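Deseasin MCP-01 (Pseudoalteromonas sp., PDB 3VV3) is a subtilisin-family serine protease that degrades collagen by cleaving its peptide bonds. Local coordinates at residues A[167-172]-A[192-197]. Numbering follows the deposited sequence.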
loop_
_atom_site.group_PDB
_atom_site.type_symbol
_atom_site.label_atom_id
_atom_site.label_comp_id
_atom_site.label_asym_id
_atom_site.label_seq_id
_atom_site.Cartn_x
_atom_site.Cartn_y
_atom_site.Cartn_z
ATOM N N ARG A 167 -6.837 20.515 16.090
ATOM C CA ARG A 167 -5.637 20.268 16.882
ATOM C C ARG A 167 -5.006 18.907 16.627
ATOM O O ARG A 167 -4.096 18.503 17.352
ATOM C CB ARG A 167 -5.934 20.428 18.380
ATOM C CG ARG A 167 -6.317 21.865 18.754
ATOM C CD ARG A 167 -6.296 22.050 20.258
ATOM N NE ARG A 167 -5.001 21.661 20.803
ATOM C CZ ARG A 167 -4.782 21.374 22.082
ATOM N NH1 ARG A 167 -5.774 21.441 22.965
ATOM N NH2 ARG A 167 -3.570 21.010 22.472
ATOM N N VAL A 168 -5.485 18.208 15.599
ATOM C CA VAL A 168 -4.951 16.886 15.262
ATOM C C VAL A 168 -4.791 16.752 13.759
ATOM O O VAL A 168 -5.720 17.045 13.003
ATOM C CB VAL A 168 -5.869 15.739 15.747
ATOM C CG1 VAL A 168 -5.258 14.380 15.358
ATOM C CG2 VAL A 168 -6.103 15.815 17.259
ATOM N N LEU A 169 -3.604 16.328 13.328
ATOM C CA LEU A 169 -3.355 16.020 11.925
ATOM C C LEU A 169 -2.990 14.556 11.778
ATOM O O LEU A 169 -2.159 14.027 12.528
ATOM C CB LEU A 169 -2.215 16.872 11.364
ATOM C CG LEU A 169 -2.504 18.362 11.296
ATOM C CD1 LEU A 169 -1.250 19.096 10.827
ATOM C CD2 LEU A 169 -3.688 18.603 10.358
ATOM N N ASN A 170 -3.619 13.908 10.804
ATOM C CA ASN A 170 -3.301 12.531 10.472
ATOM C C ASN A 170 -2.386 12.477 9.256
ATOM O O ASN A 170 -2.733 12.979 8.176
ATOM C CB ASN A 170 -4.582 11.753 10.189
ATOM C CG ASN A 170 -4.315 10.293 9.931
ATOM O OD1 ASN A 170 -3.994 9.888 8.810
ATOM N ND2 ASN A 170 -4.421 9.496 10.970
ATOM N N ASN A 171 -1.214 11.872 9.431
ATOM C CA ASN A 171 -0.229 11.785 8.361
ATOM C C ASN A 171 0.171 10.350 8.073
ATOM O O ASN A 171 1.212 9.877 8.543
ATOM C CB ASN A 171 0.992 12.635 8.710
ATOM C CG ASN A 171 0.620 14.077 8.981
ATOM O OD1 ASN A 171 0.373 14.469 10.130
ATOM N ND2 ASN A 171 0.534 14.864 7.924
ATOM N N SER A 172 -0.688 9.663 7.323
ATOM C CA SER A 172 -0.472 8.266 6.939
ATOM C C SER A 172 0.311 8.199 5.642
ATOM O O SER A 172 -0.183 7.712 4.617
ATOM C CB SER A 172 -1.811 7.546 6.783
ATOM O OG SER A 172 -2.456 7.402 8.041
ATOM N N ALA A 192 0.891 26.312 16.985
ATOM C CA ALA A 192 -0.566 26.418 16.853
ATOM C C ALA A 192 -1.336 25.385 17.686
ATOM O O ALA A 192 -2.565 25.299 17.598
ATOM C CB ALA A 192 -0.974 26.319 15.381
ATOM N N ASP A 193 -0.609 24.602 18.479
ATOM C CA ASP A 193 -1.183 23.577 19.365
ATOM C C ASP A 193 -1.784 22.394 18.617
ATOM O O ASP A 193 -2.840 21.876 18.992
ATOM C CB ASP A 193 -2.207 24.184 20.334
ATOM C CG ASP A 193 -1.616 25.311 21.178
ATOM O OD1 ASP A 193 -0.497 25.147 21.703
ATOM O OD2 ASP A 193 -2.280 26.363 21.313
ATOM N N ILE A 194 -1.084 21.953 17.577
ATOM C CA ILE A 194 -1.550 20.842 16.754
ATOM C C ILE A 194 -0.669 19.613 16.967
ATOM O O ILE A 194 0.556 19.713 16.994
ATOM C CB ILE A 194 -1.549 21.236 15.265
ATOM C CG1 ILE A 194 -2.502 22.416 15.048
ATOM C CG2 ILE A 194 -1.944 20.042 14.376
ATOM C CD1 ILE A 194 -2.475 22.983 13.628
ATOM N N LEU A 195 -1.315 18.464 17.128
ATOM C CA LEU A 195 -0.623 17.192 17.281
ATOM C C LEU A 195 -0.465 16.570 15.902
ATOM O O LEU A 195 -1.438 16.449 15.164
ATOM C CB LEU A 195 -1.456 16.265 18.166
ATOM C CG LEU A 195 -0.922 14.858 18.430
ATOM C CD1 LEU A 195 0.231 14.925 19.418
ATOM C CD2 LEU A 195 -2.048 13.982 18.973
ATOM N N PHE A 196 0.762 16.169 15.566
ATOM C CA PHE A 196 1.103 15.685 14.228
ATOM C C PHE A 196 1.320 14.186 14.333
ATOM O O PHE A 196 2.398 13.745 14.726
ATOM C CB PHE A 196 2.397 16.376 13.747
ATOM C CG PHE A 196 2.755 16.112 12.293
ATOM C CD1 PHE A 196 3.400 14.942 11.920
ATOM C CD2 PHE A 196 2.469 17.058 11.313
ATOM C CE1 PHE A 196 3.741 14.709 10.589
ATOM C CE2 PHE A 196 2.801 16.832 9.980
ATOM C CZ PHE A 196 3.436 15.658 9.620
ATOM N N VAL A 197 0.291 13.406 14.005
ATOM C CA VAL A 197 0.381 11.952 14.118
ATOM C C VAL A 197 0.934 11.380 12.817
ATOM O O VAL A 197 0.486 11.759 11.739
ATOM C CB VAL A 197 -0.994 11.336 14.408
ATOM C CG1 VAL A 197 -0.844 9.875 14.815
ATOM C CG2 VAL A 197 -1.698 12.132 15.506
HETATM O O HOH W 1 -2.747 19.002 20.197
#
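Arg167 curls its side chain round the backbone carbonyl of Asp193. Arg167 CB and CG each pass 3.5 Å from Asp193 O, and CD stays close to the same oxygen. A bend at chi3 (55°) then turns the guanidinium back, and Arg167 NE donates to Asp193 O at 2.8 Å. This bond is nearly straight (168°) and lies in both the carbonyl plane and the guanidinium plane. At the tip, NH1 bonds Leu290 O and NH2 bonds Thr292 OG1 weakly. A water donates to both Arg167 O and Asp193 O. Asp193 is the first residue to leave helical geometry after helix 180-191, at a Schellman motif. An alanine in place of Arg167 would probably leave Asp193 O with the water but without its side-chain donor, and Leu290 O without its mate. Beyond Asp193 the strands pair in parallel. Leu195 N bonds Arg167 O, Leu169 N bonds Leu195 O, and Val197 N bonds Leu169 O at 2.9 Å. Leu169 CG meets Ile194 CG2 at 3.6 Å, on the side of the sheet where Leu169 and Phe196 point. The amide of Asn171 is stacked over the Phe196 ring, their planes 12° apart. The unit is a beta-alpha-beta crossover of the parallel subtilase sheet, with helix 180-191 joining the strands. Helix 146-161 covers Leu169 and Phe196, while helix 292-301 packs on Leu195 and helix 269-284 on Asn170. Strands 45-50 and 222-228 flank the pair.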